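Local coordinates for protein putative platelet activating factor (Streptococcus pneumoniae, PDB 2HSJ) that is of unknown function but probably hydrolyses ester bonds as a GDSL-like lipase or acylhydrolase of the SGNH clan, at residues D[177-182]-D[203-208]; D[75-80]-D[112-117]; D[48-53]-D[58-63]. One frame throughout, in Å; residues are numbered along the deposited sequence.

Contact 1: D[177-182]-D[203-208]; sequences DCLTDQ and QALSKS
Ser-208, which meets Cys-178 across the contact, turns its hydroxyl back onto its own helix. Its OG donates to Leu-205 O at 2.7 Å. The bond reaches the carbonyl at a C=O...OG angle of 122°, with the oxygen tilted from the carbonyl plane. OG sits between the backbone N and the carbonyl carbon (chi1 70°). This ties the polar end to the helix and leaves the methylene for the partner: Cys-178 SG lies 3.7 Å from Ser-208 CB. Leu-179 makes the second touch. It reaches across with one branch, and its CD2 is 3.9 Å from Ala-204 CB. The same methyl lies 3.9 Å from Leu-205 N. It therefore rests on the helix backbone as well as on Ala-204. No hydrogen bond crosses the contact. Just past Leu-179, Thr-180 OG1 donates to Asp-177 O at 2.9 Å. Leu-179 also shares backbone bonding with Lys-187. Val-175 touches Ser-208, and Tyr-190 touches Ala-204. The contact is partly buried. It packs the short helix that follows the outermost strand 170-173 against the last helix of the chain, within the alpha/beta fold of the SGNH hydrolases.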
ATOM      1  N   ASP D 177       4.142   2.591 -33.047  1.00 15.25           N
ATOM      2  CA  ASP D 177       3.889   3.784 -33.855  1.00 16.89           C
ATOM      3  C   ASP D 177       4.004   5.075 -33.034  1.00 17.17           C
ATOM      4  O   ASP D 177       4.374   6.134 -33.576  1.00 18.41           O
ATOM      5  CB  ASP D 177       2.531   3.688 -34.550  1.00 17.52           C
ATOM      6  CG  ASP D 177       2.488   2.601 -35.640  1.00 20.84           C
ATOM      7  OD1 ASP D 177       3.541   2.262 -36.226  1.00 21.01           O
ATOM      8  OD2 ASP D 177       1.375   2.112 -35.950  1.00 25.45           O
ATOM      9  N   CYS D 178       3.726   4.988 -31.732  1.00 16.47           N
ATOM     10  CA  CYS D 178       3.846   6.150 -30.834  1.00 17.18           C
ATOM     11  C   CYS D 178       5.263   6.670 -30.678  1.00 16.03           C
ATOM     12  O   CYS D 178       5.462   7.827 -30.304  1.00 16.18           O
ATOM     13  CB  CYS D 178       3.286   5.851 -29.446  1.00 17.03           C
ATOM     14  SG  CYS D 178       1.476   5.624 -29.470  1.00 23.21           S
ATOM     15  N   LEU D 179       6.242   5.812 -30.944  1.00 14.39           N
ATOM     16  CA  LEU D 179       7.643   6.155 -30.715  1.00 14.81           C
ATOM     17  C   LEU D 179       8.377   6.475 -32.010  1.00 14.85           C
ATOM     18  O   LEU D 179       9.535   6.877 -31.975  1.00 13.22           O
ATOM     19  CB  LEU D 179       8.381   5.044 -29.940  1.00 15.27           C
ATOM     20  CG  LEU D 179       7.814   4.741 -28.557  1.00 16.42           C
ATOM     21  CD1 LEU D 179       8.687   3.680 -27.906  1.00 18.29           C
ATOM     22  CD2 LEU D 179       7.711   6.001 -27.717  1.00 19.26           C
ATOM     23  N   THR D 180       7.697   6.310 -33.143  1.00 15.61           N
ATOM     24  CA  THR D 180       8.352   6.563 -34.440  1.00 16.66           C
ATOM     25  C   THR D 180       8.263   8.015 -34.873  1.00 16.27           C
ATOM     26  O   THR D 180       7.324   8.735 -34.507  1.00 17.05           O
ATOM     27  CB  THR D 180       7.773   5.688 -35.575  1.00 16.61           C
ATOM     28  OG1 THR D 180       6.359   5.903 -35.670  1.00 19.87           O
ATOM     29  CG2 THR D 180       8.046   4.216 -35.305  1.00 18.00           C
ATOM     30  N   ASP D 181       9.235   8.444 -35.663  1.00 15.97           N
ATOM     31  CA  ASP D 181       9.126   9.729 -36.349  1.00 15.90           C
ATOM     32  C   ASP D 181       8.395   9.479 -37.677  1.00 16.63           C
ATOM     33  O   ASP D 181       7.891   8.378 -37.923  1.00 16.84           O
ATOM     34  CB  ASP D 181      10.514  10.378 -36.527  1.00 15.90           C
ATOM     35  CG  ASP D 181      11.444   9.559 -37.401  1.00 14.88           C
ATOM     36  OD1 ASP D 181      10.965   8.648 -38.094  1.00 13.97           O
ATOM     37  OD2 ASP D 181      12.661   9.851 -37.399  1.00 17.76           O
ATOM     38  N   GLN D 182       8.324  10.483 -38.536  1.00 17.58           N
ATOM     39  CA  GLN D 182       7.576  10.326 -39.776  1.00 17.76           C
ATOM     40  C   GLN D 182       8.266   9.425 -40.809  1.00 18.04           C
ATOM     41  O   GLN D 182       7.649   9.053 -41.806  1.00 18.44           O
ATOM     42  CB  GLN D 182       7.244  11.698 -40.375  1.00 18.36           C
ATOM     43  CG  GLN D 182       6.602  12.656 -39.357  1.00 18.85           C
ATOM     44  CD  GLN D 182       5.396  12.057 -38.660  1.00 21.51           C
ATOM     45  OE1 GLN D 182       5.336  12.016 -37.422  1.00 21.21           O
ATOM     46  NE2 GLN D 182       4.430  11.576 -39.451  1.00 20.62           N
ATOM     47  N   GLN D 203       8.947   8.931 -21.415  1.00  9.03           N
ATOM     48  CA  GLN D 203       7.758   9.733 -21.118  1.00  9.96           C
ATOM     49  C   GLN D 203       6.694   9.445 -22.181  1.00 10.09           C
ATOM     50  O   GLN D 203       5.499   9.318 -21.881  1.00 10.91           O
ATOM     51  CB  GLN D 203       8.123  11.227 -21.100  1.00 10.32           C
ATOM     52  CG  GLN D 203       6.917  12.100 -20.820  1.00 12.23           C
ATOM     53  CD  GLN D 203       7.274  13.555 -20.820  1.00 12.88           C
ATOM     54  OE1 GLN D 203       7.926  14.039 -21.754  1.00 13.86           O
ATOM     55  NE2 GLN D 203       6.814  14.282 -19.788  1.00 14.52           N
ATOM     56  N   ALA D 204       7.150   9.379 -23.433  1.00 10.48           N
ATOM     57  CA  ALA D 204       6.217   9.142 -24.556  1.00 10.46           C
ATOM     58  C   ALA D 204       5.619   7.740 -24.463  1.00 11.67           C
ATOM     59  O   ALA D 204       4.414   7.554 -24.692  1.00 12.37           O
ATOM     60  CB  ALA D 204       6.946   9.311 -25.877  1.00 10.71           C
ATOM     61  N   LEU D 205       6.456   6.756 -24.132  1.00 11.30           N
ATOM     62  CA  LEU D 205       5.987   5.379 -23.938  1.00 11.78           C
ATOM     63  C   LEU D 205       4.951   5.318 -22.824  1.00 12.23           C
ATOM     64  O   LEU D 205       3.913   4.673 -22.958  1.00 13.35           O
ATOM     65  CB  LEU D 205       7.174   4.441 -23.630  1.00 10.58           C
ATOM     66  CG  LEU D 205       6.832   2.955 -23.382  1.00 12.09           C
ATOM     67  CD1 LEU D 205       6.014   2.335 -24.546  1.00 12.66           C
ATOM     68  CD2 LEU D 205       8.101   2.165 -23.101  1.00 13.99           C
ATOM     69  N   SER D 206       5.212   6.032 -21.728  1.00 11.10           N
ATOM     70  CA  SER D 206       4.302   6.034 -20.600  1.00 12.10           C
ATOM     71  C   SER D 206       2.936   6.634 -20.951  1.00 12.33           C
ATOM     72  O   SER D 206       1.880   6.129 -20.530  1.00 12.61           O
ATOM     73  CB  SER D 206       4.942   6.803 -19.444  1.00 11.44           C
ATOM     74  OG  SER D 206       6.136   6.170 -19.045  1.00 12.24           O
ATOM     75  N   LYS D 207       2.954   7.707 -21.734  1.00 12.63           N
ATOM     76  CA  LYS D 207       1.704   8.328 -22.159  1.00 13.66           C
ATOM     77  C   LYS D 207       0.895   7.335 -23.019  1.00 13.20           C
ATOM     78  O   LYS D 207      -0.325   7.223 -22.856  1.00 14.40           O
ATOM     79  CB  LYS D 207       2.013   9.592 -22.953  1.00 14.43           C
ATOM     80  CG  LYS D 207       0.798  10.353 -23.455  1.00 17.45           C
ATOM     81  CD  LYS D 207       1.277  11.655 -24.106  1.00 19.38           C
ATOM     82  CE  LYS D 207       0.386  12.083 -25.257  1.00 24.17           C
ATOM     83  NZ  LYS D 207      -0.695  13.017 -24.850  1.00 29.74           N
ATOM     84  N   SER D 208       1.574   6.587 -23.884  1.00 13.24           N
ATOM     85  CA  SER D 208       0.860   5.609 -24.708  1.00 15.41           C
ATOM     86  C   SER D 208       0.349   4.428 -23.885  1.00 14.76           C
ATOM     87  O   SER D 208      -0.685   3.859 -24.239  1.00 15.80           O
ATOM     88  CB  SER D 208       1.735   5.107 -25.847  1.00 15.95           C
ATOM     89  OG  SER D 208       2.774   4.295 -25.355  1.00 22.92           O
TER

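Contact 2: D[75-80]-D[112-117]; sequences ENLDAH and EAIIQS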
ATOM      1  N   GLU D  75      12.759 -19.767 -19.171  1.00 13.47           N
ATOM      2  CA  GLU D  75      13.522 -20.645 -18.294  1.00 14.48           C
ATOM      3  C   GLU D  75      13.490 -20.178 -16.832  1.00 14.01           C
ATOM      4  O   GLU D  75      13.433 -20.998 -15.907  1.00 14.80           O
ATOM      5  CB  GLU D  75      14.965 -20.696 -18.798  1.00 15.43           C
ATOM      6  CG  GLU D  75      15.825 -21.736 -18.145  1.00 21.22           C
ATOM      7  CD  GLU D  75      17.305 -21.530 -18.436  1.00 27.98           C
ATOM      8  OE1 GLU D  75      17.640 -21.002 -19.530  1.00 31.15           O
ATOM      9  OE2 GLU D  75      18.128 -21.890 -17.564  1.00 31.74           O
ATOM     10  N   ASN D  76      13.493 -18.850 -16.642  1.00 12.84           N
ATOM     11  CA  ASN D  76      13.584 -18.251 -15.314  1.00 12.20           C
ATOM     12  C   ASN D  76      12.329 -17.512 -14.909  1.00 11.86           C
ATOM     13  O   ASN D  76      12.396 -16.590 -14.103  1.00 11.57           O
ATOM     14  CB  ASN D  76      14.765 -17.299 -15.272  1.00 12.77           C
ATOM     15  CG  ASN D  76      16.068 -18.043 -15.381  1.00 12.91           C
ATOM     16  OD1 ASN D  76      16.549 -18.614 -14.398  1.00 15.91           O
ATOM     17  ND2 ASN D  76      16.609 -18.114 -16.593  1.00 15.14           N
ATOM     18  N   LEU D  77      11.186 -17.916 -15.466  1.00 10.84           N
ATOM     19  CA  LEU D  77       9.961 -17.150 -15.291  1.00 11.32           C
ATOM     20  C   LEU D  77       9.582 -16.912 -13.827  1.00 10.95           C
ATOM     21  O   LEU D  77       9.013 -15.862 -13.471  1.00 11.26           O
ATOM     22  CB  LEU D  77       8.822 -17.850 -16.026  1.00 12.30           C
ATOM     23  CG  LEU D  77       7.483 -17.118 -16.054  1.00 12.24           C
ATOM     24  CD1 LEU D  77       7.602 -15.739 -16.707  1.00 12.45           C
ATOM     25  CD2 LEU D  77       6.449 -17.988 -16.827  1.00 12.57           C
ATOM     26  N   ASP D  78       9.923 -17.881 -12.975  1.00 11.07           N
ATOM     27  CA  ASP D  78       9.604 -17.784 -11.552  1.00 12.28           C
ATOM     28  C   ASP D  78      10.215 -16.567 -10.877  1.00 12.64           C
ATOM     29  O   ASP D  78       9.695 -16.087  -9.862  1.00 13.32           O
ATOM     30  CB  ASP D  78      10.117 -19.037 -10.812  1.00 12.62           C
ATOM     31  CG  ASP D  78      11.637 -19.151 -10.808  1.00 14.89           C
ATOM     32  OD1 ASP D  78      12.252 -19.290 -11.876  1.00 15.53           O
ATOM     33  OD2 ASP D  78      12.221 -19.152  -9.703  1.00 19.95           O
ATOM     34  N   ALA D  79      11.346 -16.103 -11.392  1.00 11.38           N
ATOM     35  CA  ALA D  79      11.987 -14.935 -10.777  1.00  9.91           C
ATOM     36  C   ALA D  79      11.147 -13.655 -10.973  1.00 11.19           C
ATOM     37  O   ALA D  79      11.389 -12.636 -10.306  1.00  9.98           O
ATOM     38  CB  ALA D  79      13.409 -14.745 -11.338  1.00  9.75           C
ATOM     39  N   HIS D  80      10.192 -13.717 -11.902  1.00 10.56           N
ATOM     40  CA  HIS D  80       9.540 -12.485 -12.372  1.00 10.04           C
ATOM     41  C   HIS D  80       8.133 -12.353 -11.885  1.00 10.75           C
ATOM     42  O   HIS D  80       7.476 -11.364 -12.205  1.00 11.46           O
ATOM     43  CB  HIS D  80       9.587 -12.427 -13.896  1.00 11.00           C
ATOM     44  CG  HIS D  80      10.986 -12.465 -14.415  1.00 10.10           C
ATOM     45  ND1 HIS D  80      11.712 -11.323 -14.691  1.00 10.54           N
ATOM     46  CD2 HIS D  80      11.815 -13.507 -14.655  1.00 10.28           C
ATOM     47  CE1 HIS D  80      12.920 -11.663 -15.104  1.00 12.75           C
ATOM     48  NE2 HIS D  80      13.024 -12.981 -15.057  1.00 11.88           N
ATOM     49  N   GLU D 112       4.365 -18.037 -26.209  1.00 13.54           N
ATOM     50  CA  GLU D 112       3.147 -18.798 -25.985  1.00 13.85           C
ATOM     51  C   GLU D 112       3.248 -19.625 -24.712  1.00 13.86           C
ATOM     52  O   GLU D 112       2.318 -19.657 -23.897  1.00 14.04           O
ATOM     53  CB  GLU D 112       2.778 -19.634 -27.203  1.00 14.15           C
ATOM     54  CG  GLU D 112       1.407 -20.240 -27.023  1.00 13.81           C
ATOM     55  CD  GLU D 112       0.772 -20.709 -28.311  1.00 18.26           C
ATOM     56  OE1 GLU D 112       1.504 -20.888 -29.313  1.00 17.57           O
ATOM     57  OE2 GLU D 112      -0.474 -20.898 -28.297  1.00 18.18           O
ATOM     58  N   ALA D 113       4.411 -20.238 -24.481  1.00 12.84           N
ATOM     59  CA  ALA D 113       4.603 -20.988 -23.239  1.00 12.51           C
ATOM     60  C   ALA D 113       4.543 -20.104 -21.968  1.00 12.43           C
ATOM     61  O   ALA D 113       4.040 -20.527 -20.924  1.00 13.08           O
ATOM     62  CB  ALA D 113       5.935 -21.713 -23.288  1.00 12.77           C
ATOM     63  N   ILE D 114       5.091 -18.901 -22.061  1.00 12.35           N
ATOM     64  CA  ILE D 114       5.010 -17.935 -20.935  1.00 12.50           C
ATOM     65  C   ILE D 114       3.523 -17.630 -20.616  1.00 13.00           C
ATOM     66  O   ILE D 114       3.076 -17.718 -19.474  1.00 13.59           O
ATOM     67  CB  ILE D 114       5.792 -16.651 -21.243  1.00 12.95           C
ATOM     68  CG1 ILE D 114       7.298 -16.933 -21.281  1.00 12.34           C
ATOM     69  CG2 ILE D 114       5.463 -15.570 -20.203  1.00 13.09           C
ATOM     70  CD1 ILE D 114       8.127 -15.948 -22.077  1.00 15.64           C
ATOM     71  N   ILE D 115       2.759 -17.294 -21.654  1.00 13.24           N
ATOM     72  CA  ILE D 115       1.342 -16.995 -21.487  1.00 12.46           C
ATOM     73  C   ILE D 115       0.633 -18.159 -20.811  1.00 12.33           C
ATOM     74  O   ILE D 115      -0.131 -17.989 -19.847  1.00 13.08           O
ATOM     75  CB  ILE D 115       0.677 -16.682 -22.856  1.00 12.75           C
ATOM     76  CG1 ILE D 115       1.184 -15.345 -23.378  1.00 13.86           C
ATOM     77  CG2 ILE D 115      -0.837 -16.654 -22.722  1.00 14.18           C
ATOM     78  CD1 ILE D 115       0.924 -15.153 -24.864  1.00 14.23           C
ATOM     79  N   GLN D 116       0.878 -19.369 -21.318  1.00 12.72           N
ATOM     80  CA  GLN D 116       0.237 -20.538 -20.730  1.00 12.54           C
ATOM     81  C   GLN D 116       0.677 -20.812 -19.280  1.00 13.46           C
ATOM     82  O   GLN D 116      -0.124 -21.240 -18.453  1.00 14.11           O
ATOM     83  CB  GLN D 116       0.491 -21.761 -21.587  1.00 13.65           C
ATOM     84  CG  GLN D 116      -0.120 -21.642 -22.954  1.00 14.57           C
ATOM     85  CD  GLN D 116       0.308 -22.774 -23.866  1.00 19.50           C
ATOM     86  OE1 GLN D 116       1.260 -23.501 -23.578  1.00 24.00           O
ATOM     87  NE2 GLN D 116      -0.382 -22.921 -24.971  1.00 19.46           N
ATOM     88  N   SER D 117       1.947 -20.556 -18.966  1.00 13.69           N
ATOM     89  CA  SER D 117       2.408 -20.782 -17.608  1.00 15.16           C
ATOM     90  C   SER D 117       1.767 -19.772 -16.633  1.00 15.21           C
ATOM     91  O   SER D 117       1.318 -20.129 -15.535  1.00 15.92           O
ATOM     92  CB  SER D 117       3.922 -20.707 -17.591  1.00 15.57           C
ATOM     93  OG  SER D 117       4.428 -21.065 -16.316  1.00 18.68           O
TER
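Leu-77, which carries the whole contact on its side, places its carbonyl O in plane at the edge of the His-80 imidazole. Asn-76 O lies at the ring edge too, also in plane. Both ring nitrogens are engaged: ND1 pairs with Arg-63 O and NE2 with Tyr-68 OH, whose ring meets the imidazole with the planes at about 50°. Two successive backbone bonds bend the chain here: Ala-79 N to Asn-76 O, and His-80 N to Leu-77 O, each 2.9 Å. The Leu-77 side chain heads for helix 104-121. Its CG is anti to the backbone N (chi1 -175°), and the two methyls divide between two residues one turn apart. CD1 meets Ile-114 CG2 at 4.1 Å, the two side chains running obliquely to each other. CD2 comes to 3.7 Å from Ser-117 OG and 3.8 Å from Ser-117 CB, a van der Waals touch. No hydrogen bond spans the segments. Asp-78 forms a salt bridge with Arg-25 of the long helix 3-30. Ile-114 also packs on Leu-73 and Leu-74. The buried contact thus sets the loop between helix 70-75 and strand 88-92 against helix 104-121.

Contact 3: D[48-53]-D[58-63]; sequences YPLQEL and KTIVNR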
ATOM      1  N   TYR D  48      13.508   1.314 -16.923  1.00 10.79           N
ATOM      2  CA  TYR D  48      12.324   2.164 -16.994  1.00 10.43           C
ATOM      3  C   TYR D  48      12.088   2.848 -15.657  1.00 10.90           C
ATOM      4  O   TYR D  48      11.923   2.157 -14.625  1.00 10.33           O
ATOM      5  CB  TYR D  48      11.142   1.253 -17.295  1.00 10.66           C
ATOM      6  CG  TYR D  48       9.897   1.914 -17.909  1.00 10.04           C
ATOM      7  CD1 TYR D  48       9.202   1.260 -18.918  1.00 10.71           C
ATOM      8  CD2 TYR D  48       9.434   3.173 -17.502  1.00 11.66           C
ATOM      9  CE1 TYR D  48       8.070   1.791 -19.483  1.00 10.50           C
ATOM     10  CE2 TYR D  48       8.249   3.748 -18.066  1.00  9.95           C
ATOM     11  CZ  TYR D  48       7.608   3.045 -19.101  1.00  9.91           C
ATOM     12  OH  TYR D  48       6.456   3.566 -19.682  1.00 10.95           O
ATOM     13  N   PRO D  49      12.048   4.197 -15.644  1.00 10.34           N
ATOM     14  CA  PRO D  49      11.731   4.914 -14.387  1.00 10.27           C
ATOM     15  C   PRO D  49      10.259   4.904 -14.133  1.00 11.13           C
ATOM     16  O   PRO D  49       9.549   5.894 -14.279  1.00 10.31           O
ATOM     17  CB  PRO D  49      12.244   6.345 -14.629  1.00 10.65           C
ATOM     18  CG  PRO D  49      12.167   6.511 -16.132  1.00 13.36           C
ATOM     19  CD  PRO D  49      12.349   5.121 -16.763  1.00 10.42           C
ATOM     20  N   LEU D  50       9.772   3.750 -13.703  1.00 10.42           N
ATOM     21  CA  LEU D  50       8.328   3.580 -13.532  1.00 10.70           C
ATOM     22  C   LEU D  50       7.686   4.516 -12.513  1.00 10.59           C
ATOM     23  O   LEU D  50       6.634   5.095 -12.768  1.00 11.98           O
ATOM     24  CB  LEU D  50       8.037   2.134 -13.153  1.00 11.70           C
ATOM     25  CG  LEU D  50       8.405   1.120 -14.213  1.00 11.61           C
ATOM     26  CD1 LEU D  50       8.465  -0.308 -13.607  1.00 13.43           C
ATOM     27  CD2 LEU D  50       7.423   1.157 -15.344  1.00 14.42           C
ATOM     28  N   GLN D  51       8.315   4.602 -11.342  1.00  9.82           N
ATOM     29  CA  GLN D  51       7.761   5.439 -10.272  1.00 10.81           C
ATOM     30  C   GLN D  51       7.624   6.876 -10.726  1.00 10.11           C
ATOM     31  O   GLN D  51       6.594   7.508 -10.515  1.00 10.93           O
ATOM     32  CB  GLN D  51       8.686   5.401  -9.060  1.00 11.43           C
ATOM     33  CG  GLN D  51       8.265   6.299  -7.938  1.00 13.75           C
ATOM     34  CD  GLN D  51       9.403   6.548  -6.984  1.00 13.81           C
ATOM     35  OE1 GLN D  51      10.521   6.860  -7.392  1.00 13.65           O
ATOM     36  NE2 GLN D  51       9.114   6.444  -5.690  1.00 14.50           N
ATOM     37  N   GLU D  52       8.712   7.416 -11.293  1.00  9.33           N
ATOM     38  CA  GLU D  52       8.727   8.845 -11.578  1.00  8.73           C
ATOM     39  C   GLU D  52       7.907   9.230 -12.806  1.00  9.63           C
ATOM     40  O   GLU D  52       7.589  10.420 -12.968  1.00  9.99           O
ATOM     41  CB  GLU D  52      10.165   9.355 -11.643  1.00  9.45           C
ATOM     42  CG  GLU D  52      10.864   9.205 -10.324  1.00 10.59           C
ATOM     43  CD  GLU D  52      12.243   9.820 -10.372  1.00 12.35           C
ATOM     44  OE1 GLU D  52      12.372  11.049 -10.227  1.00 11.36           O
ATOM     45  OE2 GLU D  52      13.216   9.066 -10.605  1.00 14.50           O
ATOM     46  N   LEU D  53       7.578   8.250 -13.645  1.00  9.45           N
ATOM     47  CA  LEU D  53       6.758   8.580 -14.834  1.00 10.85           C
ATOM     48  C   LEU D  53       5.301   8.149 -14.712  1.00 11.17           C
ATOM     49  O   LEU D  53       4.431   8.754 -15.366  1.00 10.98           O
ATOM     50  CB  LEU D  53       7.403   8.029 -16.115  1.00 11.21           C
ATOM     51  CG  LEU D  53       8.790   8.628 -16.407  1.00 12.68           C
ATOM     52  CD1 LEU D  53       9.320   7.989 -17.691  1.00 12.75           C
ATOM     53  CD2 LEU D  53       8.780  10.149 -16.566  1.00 11.96           C
ATOM     54  N   LYS D  58      -0.675   3.577  -8.115  1.00 12.85           N
ATOM     55  CA  LYS D  58      -0.819   2.206  -8.582  1.00 12.78           C
ATOM     56  C   LYS D  58       0.568   1.596  -8.425  1.00 12.66           C
ATOM     57  O   LYS D  58       1.557   2.138  -8.963  1.00 14.25           O
ATOM     58  CB  LYS D  58      -1.232   2.213 -10.062  1.00 13.18           C
ATOM     59  CG  LYS D  58      -1.390   0.852 -10.683  1.00 15.10           C
ATOM     60  CD  LYS D  58      -2.009   0.966 -12.078  1.00 16.97           C
ATOM     61  CE  LYS D  58      -3.515   1.117 -12.052  1.00 16.48           C
ATOM     62  NZ  LYS D  58      -4.194  -0.207 -12.052  1.00 18.71           N
ATOM     63  N   THR D  59       0.655   0.461  -7.731  1.00 12.37           N
ATOM     64  CA  THR D  59       1.942  -0.168  -7.465  1.00 11.13           C
ATOM     65  C   THR D  59       2.390  -1.030  -8.628  1.00 11.25           C
ATOM     66  O   THR D  59       1.827  -2.110  -8.889  1.00 11.78           O
ATOM     67  CB  THR D  59       1.935  -1.016  -6.184  1.00 11.86           C
ATOM     68  OG1 THR D  59       1.492  -0.188  -5.102  1.00 12.99           O
ATOM     69  CG2 THR D  59       3.324  -1.531  -5.857  1.00 12.45           C
ATOM     70  N   ILE D  60       3.432  -0.546  -9.304  1.00 10.65           N
ATOM     71  CA  ILE D  60       4.004  -1.208 -10.468  1.00  9.94           C
ATOM     72  C   ILE D  60       5.402  -1.622 -10.046  1.00  9.81           C
ATOM     73  O   ILE D  60       6.191  -0.819  -9.574  1.00 10.64           O
ATOM     74  CB  ILE D  60       4.136  -0.225 -11.664  1.00  9.60           C
ATOM     75  CG1 ILE D  60       2.763   0.428 -11.907  1.00 11.20           C
ATOM     76  CG2 ILE D  60       4.699  -0.984 -12.907  1.00 11.12           C
ATOM     77  CD1 ILE D  60       2.694   1.475 -13.073  1.00 12.92           C
ATOM     78  N   VAL D  61       5.671  -2.912 -10.202  1.00  9.02           N
ATOM     79  CA  VAL D  61       6.954  -3.468  -9.772  1.00  9.46           C
ATOM     80  C   VAL D  61       7.791  -3.903 -10.968  1.00  9.75           C
ATOM     81  O   VAL D  61       7.292  -4.549 -11.897  1.00 10.85           O
ATOM     82  CB  VAL D  61       6.745  -4.658  -8.752  1.00  9.25           C
ATOM     83  CG1 VAL D  61       8.033  -5.385  -8.409  1.00 12.41           C
ATOM     84  CG2 VAL D  61       6.117  -4.153  -7.462  1.00 10.69           C
ATOM     85  N   ASN D  62       9.084  -3.572 -10.912  1.00  9.59           N
ATOM     86  CA  ASN D  62       9.997  -3.844 -12.012  1.00  9.19           C
ATOM     87  C   ASN D  62      10.557  -5.247 -11.871  1.00 10.23           C
ATOM     88  O   ASN D  62      11.226  -5.578 -10.878  1.00  9.88           O
ATOM     89  CB  ASN D  62      11.146  -2.846 -11.957  1.00 10.65           C
ATOM     90  CG  ASN D  62      11.843  -2.721 -13.287  1.00 11.62           C
ATOM     91  OD1 ASN D  62      12.174  -3.719 -13.911  1.00 11.52           O
ATOM     92  ND2 ASN D  62      12.040  -1.479 -13.756  1.00 10.52           N
ATOM     93  N   ARG D  63      10.320  -6.060 -12.897  1.00  9.54           N
ATOM     94  CA  ARG D  63      10.997  -7.346 -12.983  1.00 11.03           C
ATOM     95  C   ARG D  63      11.658  -7.469 -14.370  1.00 10.45           C
ATOM     96  O   ARG D  63      11.641  -8.528 -14.987  1.00 11.68           O
ATOM     97  CB  ARG D  63      10.010  -8.510 -12.705  1.00 11.46           C
ATOM     98  CG  ARG D  63       9.659  -8.685 -11.198  1.00 11.21           C
ATOM     99  CD  ARG D  63      10.881  -9.174 -10.441  1.00  9.87           C
ATOM    100  NE  ARG D  63      10.675  -9.442  -9.011  1.00 10.02           N
ATOM    101  CZ  ARG D  63      10.787  -8.495  -8.071  1.00  9.85           C
ATOM    102  NH1 ARG D  63      11.056  -7.224  -8.402  1.00 10.85           N
ATOM    103  NH2 ARG D  63      10.612  -8.818  -6.772  1.00 10.86           N
TER
HETATM  104  O   HOH W   1      11.840   1.099 -11.980  1.00 14.00           O
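The contact lies within a beta-alpha-beta unit of the parallel sheet. Helix 50-54 packs on strand 60-64, an outermost strand, which pairs with strand 37-41. Pro-49 centres an inverse gamma turn and is the N-cap residue of the helix. Leu-50 is the hub. Its CD1 meets Ile-60 CG2 at 3.9 Å and Asn-62 ND2 at 3.8 Å, and the leucine crosses both side chains at about a right angle. Its other methyl, CD2, sits 3.5 Å above the plane of the Tyr-48 ring, displaced from the ring centre toward its edge atoms. Phe-39 of strand 37-41 also touches Leu-50. Between subunits, Arg-63 forms a salt bridge with Glu-52 of the second subunit. The polar link within the contact is a water. It donates to Tyr-48 O at 2.8 Å and accepts from Asn-62 ND2 at 3.1 Å; the two protein atoms are 3.7 Å apart and not directly bonded. CG of Asn-62 is anti to the backbone N (chi1 -159°), which carries the amide toward the helix. ND2 donates to Val-45 O and the water while OD1 accepts from Gly-64 N, which fixes which end of the amide is oxygen and which nitrogen.

Overall arrangement
From the N terminus, contact 3 comes first and closes the short loop from helix 50-54 to strand 60-64. Contact 2 follows. It closes a longer excursion through strand 88-92 and helix 95-99 to helix 104-121. Contact 1 is last and closes the mostly loop connection from helix 176-179 to the final helix 199-209. The three run in series; none nests in or crosses another. Contact 3 is the go-between. Its Tyr-48 OH lies 2.7 Å from Ser-206 OG of segment 203-208, a probable hydrogen bond, and its Arg-63 packs against Ala-79 of segment 75-80. Contacts 1 and 2 do not touch and lie on opposite sides of the chain's centre, with centres 28 Å apart.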